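Local structure of effector EagT6 (Pseudomonas aeruginosa, 1TU1) at residues S39-F53 with F106-T119. The protein forms a homodimer that is essential for loading the toxin Tse6 onto VgrG1a and so for its delivery to target cells. Numbering follows the deposited sequence.
Sequences SFVISRDASQGDAPF and FIERRPAVLITTLT
Glu108 lies against one face of the Phe53 ring, the two side chains running in opposite directions: Glu108 CB sits over the ring centre, 3.7 Å from the centroid in a CH-pi contact, while the carboxylate and ring planes are 19° apart. Phe106 O meets the same ring in plane at its edge, near CZ. Gln48 crosses Glu108 at about a right angle. With CG anti to the backbone N (chi1 168°) and the chain extended beyond it, Gln48 brings NE2 to two acceptors close to its amide plane, Ala51 O at 2.9 Å and Glu108 OE2 at 3.1 Å, the latter met on the anti side but well out of the carboxylate plane. Glu108 OE2 thus takes the amide of Gln48, which opens a type II' turn to Ala51, and through water 6 reaches Phe53 N at the start of helix 53-67.

Beyond this loop, strands 39-45 and 113-119 pair antiparallel through eight backbone hydrogen bonds. On one face Thr116 CB packs 3.6 Å from Phe40 CE1, and Leu114 CD1 presses tightly on Ile42 CG2 at 3.5 Å. On the other, Ser43 OG lies 3.5 Å from Ile115 CB, and water 2 joins Ser43 OG, Val41 O and Thr117 OG1. Asp45 OD1 accepts from Ser47 N, an Asx turn, and also from Ser47 OG.

Both are inner strands of the six-stranded antiparallel sheet, between 25-29 and 98-107. Met136 of helix 125-137 covers Phe40 and Thr116; across the sheet, Tyr56 of helix 53-67 packs on Ile115, and its OH hydrogen-bonds Asp45 OD2. Arg44 salt-bridges Glu10 of the second subunit, joining the sheet to the dimer interface.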
ATOM      1  N   SER A  39     -10.510  -9.525   4.714  1.00 24.20           N
ATOM      2  CA  SER A  39      -9.507  -8.494   4.472  1.00 24.02           C
ATOM      3  C   SER A  39     -10.035  -7.120   4.862  1.00 23.48           C
ATOM      4  O   SER A  39     -11.228  -6.835   4.701  1.00 23.85           O
ATOM      5  CB  SER A  39      -9.037  -8.509   3.030  1.00 22.68           C
ATOM      6  OG  SER A  39     -10.015  -8.093   2.112  1.00 23.96           O
ATOM      7  N   PHE A  40      -9.130  -6.286   5.354  1.00 23.30           N
ATOM      8  CA  PHE A  40      -9.413  -4.887   5.689  1.00 22.40           C
ATOM      9  C   PHE A  40      -8.330  -4.095   4.970  1.00 22.23           C
ATOM     10  O   PHE A  40      -7.140  -4.245   5.277  1.00 21.43           O
ATOM     11  CB  PHE A  40      -9.333  -4.673   7.180  1.00 21.98           C
ATOM     12  CG  PHE A  40      -9.520  -3.245   7.613  1.00 21.99           C
ATOM     13  CD1 PHE A  40     -10.741  -2.615   7.442  1.00 23.05           C
ATOM     14  CD2 PHE A  40      -8.445  -2.514   8.149  1.00 23.34           C
ATOM     15  CE1 PHE A  40     -10.930  -1.284   7.861  1.00 24.41           C
ATOM     16  CE2 PHE A  40      -8.611  -1.172   8.560  1.00 24.37           C
ATOM     17  CZ  PHE A  40      -9.853  -0.554   8.402  1.00 21.94           C
ATOM     18  N   VAL A  41      -8.756  -3.268   4.018  1.00 20.90           N
ATOM     19  CA  VAL A  41      -7.856  -2.614   3.084  1.00 21.24           C
ATOM     20  C   VAL A  41      -8.094  -1.085   3.113  1.00 20.93           C
ATOM     21  O   VAL A  41      -9.234  -0.629   3.075  1.00 19.64           O
ATOM     22  CB  VAL A  41      -8.077  -3.153   1.674  1.00 21.02           C
ATOM     23  CG1 VAL A  41      -7.365  -2.321   0.636  1.00 22.20           C
ATOM     24  CG2 VAL A  41      -7.663  -4.620   1.578  1.00 22.40           C
ATOM     25  N   ILE A  42      -7.014  -0.329   3.206  1.00 19.68           N
ATOM     26  CA  ILE A  42      -7.070   1.133   3.157  1.00 19.94           C
ATOM     27  C   ILE A  42      -6.498   1.571   1.840  1.00 19.35           C
ATOM     28  O   ILE A  42      -5.340   1.212   1.503  1.00 18.26           O
ATOM     29  CB  ILE A  42      -6.286   1.752   4.299  1.00 19.93           C
ATOM     30  CG1 ILE A  42      -6.726   1.142   5.643  1.00 20.34           C
ATOM     31  CG2 ILE A  42      -6.481   3.300   4.309  1.00 21.10           C
ATOM     32  CD1 ILE A  42      -5.867   1.600   6.808  1.00 20.85           C
ATOM     33  N   SER A  43      -7.297   2.332   1.103  1.00 18.69           N
ATOM     34  CA  SER A  43      -6.945   2.854  -0.203  1.00 18.69           C
ATOM     35  C   SER A  43      -7.213   4.381  -0.235  1.00 19.18           C
ATOM     36  O   SER A  43      -7.710   4.941   0.746  1.00 18.27           O
ATOM     37  CB  SER A  43      -7.704   2.136  -1.306  1.00 18.97           C
ATOM     38  OG  SER A  43      -9.104   2.281  -1.158  1.00 18.80           O
ATOM     39  N   ARG A  44      -6.740   5.031  -1.297  1.00 19.00           N
ATOM     40  CA  ARG A  44      -6.859   6.482  -1.489  1.00 19.86           C
ATOM     41  C   ARG A  44      -7.498   6.755  -2.844  1.00 20.82           C
ATOM     42  O   ARG A  44      -7.248   6.036  -3.818  1.00 20.68           O
ATOM     43  CB  ARG A  44      -5.488   7.163  -1.501  1.00 20.33           C
ATOM     44  CG  ARG A  44      -4.733   7.106  -0.201  1.00 20.96           C
ATOM     45  CD  ARG A  44      -3.873   5.844  -0.061  1.00 20.96           C
ATOM     46  NE  ARG A  44      -3.245   5.814   1.245  1.00 22.54           N
ATOM     47  CZ  ARG A  44      -2.998   4.751   1.990  1.00 19.58           C
ATOM     48  NH1 ARG A  44      -3.348   3.537   1.588  1.00 19.99           N
ATOM     49  NH2 ARG A  44      -2.404   4.947   3.177  1.00 20.00           N
ATOM     50  N   ASP A  45      -8.274   7.850  -2.927  1.00 21.97           N
ATOM     51  CA  ASP A  45      -8.926   8.228  -4.179  1.00 21.89           C
ATOM     52  C   ASP A  45      -8.809   9.758  -4.308  1.00 22.02           C
ATOM     53  O   ASP A  45      -9.466  10.489  -3.581  1.00 20.03           O
ATOM     54  CB  ASP A  45     -10.380   7.756  -4.138  1.00 22.72           C
ATOM     55  CG  ASP A  45     -11.153   7.999  -5.458  1.00 23.07           C
ATOM     56  OD1 ASP A  45     -10.651   8.674  -6.376  1.00 23.50           O
ATOM     57  OD2 ASP A  45     -12.296   7.519  -5.634  1.00 23.22           O
ATOM     58  N   ALA A  46      -7.950  10.207  -5.223  1.00 23.24           N
ATOM     59  CA  ALA A  46      -7.698  11.629  -5.435  1.00 24.77           C
ATOM     60  C   ALA A  46      -8.623  12.270  -6.500  1.00 25.12           C
ATOM     61  O   ALA A  46      -8.371  13.391  -6.948  1.00 26.58           O
ATOM     62  CB  ALA A  46      -6.252  11.851  -5.791  1.00 25.01           C
ATOM     63  N   SER A  47      -9.690  11.578  -6.862  1.00 25.34           N
ATOM     64  CA  SER A  47     -10.592  12.022  -7.933  1.00 25.75           C
ATOM     65  C   SER A  47     -11.697  13.002  -7.467  1.00 26.68           C
ATOM     66  O   SER A  47     -12.484  13.471  -8.293  1.00 27.17           O
ATOM     67  CB  SER A  47     -11.249  10.816  -8.612  1.00 24.96           C
ATOM     68  OG  SER A  47     -12.214  10.187  -7.779  1.00 24.00           O
ATOM     69  N   GLN A  48     -11.802  13.277  -6.172  1.00 27.59           N
ATOM     70  CA  GLN A  48     -12.853  14.164  -5.685  1.00 29.00           C
ATOM     71  C   GLN A  48     -12.652  15.546  -6.291  1.00 30.65           C
ATOM     72  O   GLN A  48     -13.595  16.145  -6.787  1.00 30.13           O
ATOM     73  CB  GLN A  48     -12.869  14.273  -4.156  1.00 28.84           C
ATOM     74  CG  GLN A  48     -13.775  15.432  -3.664  1.00 28.90           C
ATOM     75  CD  GLN A  48     -13.921  15.514  -2.169  1.00 28.37           C
ATOM     76  OE1 GLN A  48     -13.217  14.819  -1.410  1.00 28.31           O
ATOM     77  NE2 GLN A  48     -14.854  16.347  -1.723  1.00 27.46           N
ATOM     78  N   GLY A  49     -11.413  16.035  -6.223  1.00 32.82           N
ATOM     79  CA  GLY A  49     -11.079  17.382  -6.666  1.00 34.68           C
ATOM     80  C   GLY A  49     -11.871  18.425  -5.887  1.00 35.45           C
ATOM     81  O   GLY A  49     -11.981  18.350  -4.673  1.00 37.10           O
ATOM     82  N   ASP A  50     -12.448  19.391  -6.570  1.00 36.33           N
ATOM     83  CA  ASP A  50     -13.191  20.439  -5.869  1.00 36.66           C
ATOM     84  C   ASP A  50     -14.701  20.174  -5.830  1.00 35.43           C
ATOM     85  O   ASP A  50     -15.484  21.036  -5.422  1.00 37.04           O
ATOM     86  CB  ASP A  50     -12.835  21.811  -6.467  1.00 37.08           C
ATOM     87  CG  ASP A  50     -11.468  22.310  -6.006  1.00 38.94           C
ATOM     88  OD1 ASP A  50     -10.990  21.912  -4.905  1.00 41.35           O
ATOM     89  OD2 ASP A  50     -10.792  23.117  -6.673  1.00 41.64           O
ATOM     90  N   ALA A  51     -15.114  18.972  -6.213  1.00 33.34           N
ATOM     91  CA  ALA A  51     -16.516  18.579  -6.087  1.00 31.36           C
ATOM     92  C   ALA A  51     -16.929  18.401  -4.617  1.00 29.46           C
ATOM     93  O   ALA A  51     -16.102  17.987  -3.772  1.00 27.64           O
ATOM     94  CB  ALA A  51     -16.781  17.328  -6.842  1.00 31.90           C
ATOM     95  N   PRO A  52     -18.191  18.711  -4.313  1.00 26.26           N
ATOM     96  CA  PRO A  52     -18.732  18.430  -2.986  1.00 25.93           C
ATOM     97  C   PRO A  52     -18.552  16.947  -2.668  1.00 25.42           C
ATOM     98  O   PRO A  52     -18.738  16.125  -3.557  1.00 25.46           O
ATOM     99  CB  PRO A  52     -20.223  18.768  -3.123  1.00 25.70           C
ATOM    100  CG  PRO A  52     -20.297  19.762  -4.227  1.00 25.85           C
ATOM    101  CD  PRO A  52     -19.187  19.370  -5.187  1.00 26.80           C
ATOM    102  N   PHE A  53     -18.202  16.639  -1.432  1.00 25.27           N
ATOM    103  CA  PHE A  53     -18.019  15.263  -0.978  1.00 24.86           C
ATOM    104  C   PHE A  53     -19.268  14.409  -1.194  1.00 26.22           C
ATOM    105  O   PHE A  53     -19.153  13.216  -1.505  1.00 25.72           O
ATOM    106  CB  PHE A  53     -17.635  15.252   0.481  1.00 24.55           C
ATOM    107  CG  PHE A  53     -17.293  13.872   1.012  1.00 24.53           C
ATOM    108  CD1 PHE A  53     -16.302  13.100   0.412  1.00 24.24           C
ATOM    109  CD2 PHE A  53     -17.990  13.343   2.092  1.00 23.82           C
ATOM    110  CE1 PHE A  53     -16.014  11.800   0.904  1.00 21.95           C
ATOM    111  CE2 PHE A  53     -17.687  12.058   2.587  1.00 22.78           C
ATOM    112  CZ  PHE A  53     -16.686  11.315   1.986  1.00 22.90           C
ATOM    113  N   PHE A 106     -15.883   5.854   3.329  1.00 21.50           N
ATOM    114  CA  PHE A 106     -15.207   6.905   2.590  1.00 21.25           C
ATOM    115  C   PHE A 106     -15.035   8.050   3.539  1.00 22.14           C
ATOM    116  O   PHE A 106     -16.019   8.506   4.145  1.00 22.62           O
ATOM    117  CB  PHE A 106     -16.053   7.328   1.404  1.00 21.36           C
ATOM    118  CG  PHE A 106     -16.312   6.244   0.425  1.00 22.05           C
ATOM    119  CD1 PHE A 106     -15.549   6.150  -0.726  1.00 21.49           C
ATOM    120  CD2 PHE A 106     -17.317   5.309   0.638  1.00 23.48           C
ATOM    121  CE1 PHE A 106     -15.787   5.153  -1.668  1.00 23.22           C
ATOM    122  CE2 PHE A 106     -17.571   4.295  -0.311  1.00 24.40           C
ATOM    123  CZ  PHE A 106     -16.798   4.214  -1.458  1.00 23.89           C
ATOM    124  N   ILE A 107     -13.789   8.505   3.718  1.00 20.84           N
ATOM    125  CA  ILE A 107     -13.497   9.592   4.636  1.00 20.75           C
ATOM    126  C   ILE A 107     -12.926  10.759   3.848  1.00 20.26           C
ATOM    127  O   ILE A 107     -11.859  10.663   3.258  1.00 19.21           O
ATOM    128  CB  ILE A 107     -12.497   9.180   5.739  1.00 20.04           C
ATOM    129  CG1 ILE A 107     -12.941   7.883   6.429  1.00 21.05           C
ATOM    130  CG2 ILE A 107     -12.311  10.340   6.741  1.00 19.32           C
ATOM    131  CD1 ILE A 107     -11.951   7.372   7.446  1.00 22.19           C
ATOM    132  N   GLU A 108     -13.657  11.867   3.838  1.00 21.28           N
ATOM    133  CA  GLU A 108     -13.214  13.060   3.140  1.00 20.03           C
ATOM    134  C   GLU A 108     -11.889  13.539   3.728  1.00 19.85           C
ATOM    135  O   GLU A 108     -11.792  13.779   4.901  1.00 19.71           O
ATOM    136  CB  GLU A 108     -14.227  14.209   3.260  1.00 19.96           C
ATOM    137  CG  GLU A 108     -13.865  15.305   2.266  1.00 19.56           C
ATOM    138  CD  GLU A 108     -14.793  16.521   2.289  1.00 19.63           C
ATOM    139  OE1 GLU A 108     -15.462  16.790   3.323  1.00 21.31           O
ATOM    140  OE2 GLU A 108     -14.805  17.188   1.241  1.00 21.60           O
ATOM    141  N   ARG A 109     -10.906  13.716   2.861  1.00 21.23           N
ATOM    142  CA  ARG A 109      -9.637  14.335   3.200  1.00 22.41           C
ATOM    143  C   ARG A 109      -9.019  14.897   1.927  1.00 23.15           C
ATOM    144  O   ARG A 109      -9.309  14.452   0.831  1.00 22.52           O
ATOM    145  CB  ARG A 109      -8.697  13.272   3.793  1.00 22.75           C
ATOM    146  CG  ARG A 109      -7.399  13.753   4.346  1.00 23.99           C
ATOM    147  CD  ARG A 109      -6.670  12.676   5.190  1.00 25.19           C
ATOM    148  NE  ARG A 109      -5.544  13.253   5.910  1.00 26.29           N
ATOM    149  CZ  ARG A 109      -4.381  13.604   5.365  1.00 26.67           C
ATOM    150  NH1 ARG A 109      -4.131  13.402   4.093  1.00 27.20           N
ATOM    151  NH2 ARG A 109      -3.442  14.158   6.113  1.00 29.66           N
ATOM    152  N   ARG A 110      -8.109  15.843   2.100  1.00 24.93           N
ATOM    153  CA  ARG A 110      -7.299  16.362   1.003  1.00 26.28           C
ATOM    154  C   ARG A 110      -5.851  15.968   1.239  1.00 25.18           C
ATOM    155  O   ARG A 110      -5.383  16.003   2.370  1.00 25.33           O
ATOM    156  CB  ARG A 110      -7.392  17.882   0.985  1.00 27.42           C
ATOM    157  CG  ARG A 110      -8.754  18.356   0.677  1.00 32.85           C
ATOM    158  CD  ARG A 110      -9.094  18.080  -0.746  1.00 39.98           C
ATOM    159  NE  ARG A 110     -10.467  18.442  -1.055  1.00 44.69           N
ATOM    160  CZ  ARG A 110     -11.096  18.024  -2.137  1.00 47.29           C
ATOM    161  NH1 ARG A 110     -10.463  17.239  -2.997  1.00 48.11           N
ATOM    162  NH2 ARG A 110     -12.361  18.405  -2.362  1.00 50.49           N
ATOM    163  N   PRO A 111      -5.126  15.593   0.196  1.00 24.24           N
ATOM    164  CA  PRO A 111      -5.553  15.668  -1.200  1.00 24.04           C
ATOM    165  C   PRO A 111      -6.362  14.498  -1.739  1.00 23.35           C
ATOM    166  O   PRO A 111      -6.702  14.516  -2.926  1.00 24.00           O
ATOM    167  CB  PRO A 111      -4.203  15.712  -1.924  1.00 24.46           C
ATOM    168  CG  PRO A 111      -3.359  14.777  -1.076  1.00 24.26           C
ATOM    169  CD  PRO A 111      -3.757  15.066   0.318  1.00 24.71           C
ATOM    170  N   ALA A 112      -6.650  13.492  -0.911  1.00 21.77           N
ATOM    171  CA  ALA A 112      -7.289  12.253  -1.377  1.00 21.46           C
ATOM    172  C   ALA A 112      -8.228  11.690  -0.330  1.00 20.70           C
ATOM    173  O   ALA A 112      -7.949  11.741   0.891  1.00 21.09           O
ATOM    174  CB  ALA A 112      -6.252  11.212  -1.779  1.00 21.56           C
ATOM    175  N   VAL A 113      -9.377  11.220  -0.811  1.00 19.58           N
ATOM    176  CA  VAL A 113     -10.355  10.564   0.033  1.00 19.18           C
ATOM    177  C   VAL A 113      -9.688   9.289   0.580  1.00 18.44           C
ATOM    178  O   VAL A 113      -9.055   8.577  -0.181  1.00 19.18           O
ATOM    179  CB  VAL A 113     -11.632  10.226  -0.749  1.00 18.15           C
ATOM    180  CG1 VAL A 113     -12.598   9.376   0.060  1.00 18.63           C
ATOM    181  CG2 VAL A 113     -12.350  11.529  -1.204  1.00 20.43           C
ATOM    182  N   LEU A 114      -9.786   9.064   1.884  1.00 18.19           N
ATOM    183  CA  LEU A 114      -9.283   7.835   2.510  1.00 17.72           C
ATOM    184  C   LEU A 114     -10.435   6.825   2.618  1.00 18.76           C
ATOM    185  O   LEU A 114     -11.486   7.122   3.197  1.00 18.58           O
ATOM    186  CB  LEU A 114      -8.703   8.130   3.880  1.00 18.81           C
ATOM    187  CG  LEU A 114      -7.906   6.987   4.554  1.00 19.26           C
ATOM    188  CD1 LEU A 114      -6.600   6.754   3.805  1.00 19.61           C
ATOM    189  CD2 LEU A 114      -7.657   7.308   5.996  1.00 21.42           C
ATOM    190  N   ILE A 115     -10.221   5.638   2.055  1.00 18.71           N
ATOM    191  CA  ILE A 115     -11.241   4.601   1.945  1.00 18.95           C
ATOM    192  C   ILE A 115     -10.797   3.378   2.718  1.00 19.66           C
ATOM    193  O   ILE A 115      -9.660   2.910   2.532  1.00 18.40           O
ATOM    194  CB  ILE A 115     -11.466   4.245   0.499  1.00 18.73           C
ATOM    195  CG1 ILE A 115     -11.941   5.479  -0.268  1.00 20.03           C
ATOM    196  CG2 ILE A 115     -12.529   3.100   0.360  1.00 21.20           C
ATOM    197  CD1 ILE A 115     -12.116   5.290  -1.749  1.00 20.47           C
ATOM    198  N   THR A 116     -11.653   2.874   3.609  1.00 19.93           N
ATOM    199  CA  THR A 116     -11.378   1.568   4.262  1.00 20.47           C
ATOM    200  C   THR A 116     -12.447   0.588   3.829  1.00 22.02           C
ATOM    201  O   THR A 116     -13.629   0.958   3.665  1.00 21.66           O
ATOM    202  CB  THR A 116     -11.353   1.668   5.787  1.00 20.25           C
ATOM    203  OG1 THR A 116     -12.682   1.904   6.288  1.00 20.34           O
ATOM    204  CG2 THR A 116     -10.510   2.852   6.264  1.00 20.15           C
ATOM    205  N   THR A 117     -12.043  -0.666   3.590  1.00 22.69           N
ATOM    206  CA  THR A 117     -12.944  -1.642   3.030  1.00 23.05           C
ATOM    207  C   THR A 117     -12.754  -2.960   3.776  1.00 24.21           C
ATOM    208  O   THR A 117     -11.653  -3.521   3.765  1.00 23.57           O
ATOM    209  CB  THR A 117     -12.673  -1.848   1.550  1.00 23.81           C
ATOM    210  OG1 THR A 117     -12.774  -0.615   0.810  1.00 23.01           O
ATOM    211  CG2 THR A 117     -13.740  -2.770   0.929  1.00 24.59           C
ATOM    212  N   LEU A 118     -13.795  -3.423   4.458  1.00 25.03           N
ATOM    213  CA  LEU A 118     -13.830  -4.797   4.983  1.00 25.40           C
ATOM    214  C   LEU A 118     -14.507  -5.671   3.933  1.00 26.42           C
ATOM    215  O   LEU A 118     -15.611  -5.363   3.483  1.00 26.06           O
ATOM    216  CB  LEU A 118     -14.616  -4.857   6.287  1.00 25.85           C
ATOM    217  CG  LEU A 118     -14.789  -6.266   6.917  1.00 25.01           C
ATOM    218  CD1 LEU A 118     -13.496  -6.724   7.543  1.00 24.88           C
ATOM    219  CD2 LEU A 118     -15.880  -6.225   7.961  1.00 26.58           C
ATOM    220  N   THR A 119     -13.857  -6.764   3.548  1.00 26.91           N
ATOM    221  CA  THR A 119     -14.415  -7.686   2.609  1.00 27.62           C
ATOM    222  C   THR A 119     -14.526  -9.059   3.247  1.00 28.98           C
ATOM    223  O   THR A 119     -13.546  -9.606   3.746  1.00 28.23           O
ATOM    224  CB  THR A 119     -13.545  -7.779   1.380  1.00 27.84           C
ATOM    225  OG1 THR A 119     -13.423  -6.495   0.767  1.00 28.02           O
ATOM    226  CG2 THR A 119     -14.215  -8.652   0.315  1.00 28.88           C
TER
HETATM  227  O   HOH W   1     -11.095  -5.605   1.735  1.00 22.59           O
HETATM  228  O   HOH W   2     -10.238   0.362   0.585  1.00 24.42           O
HETATM  229  O   HOH W   3      -9.750  13.755  -3.853  1.00 32.18           O
HETATM  230  O   HOH W   4     -10.447  14.771  -1.632  1.00 22.51           O
HETATM  231  O   HOH W   5     -15.047  20.054  -1.696  1.00 42.97           O
HETATM  232  O   HOH W   6     -16.762  18.621   0.269  1.00 19.14           O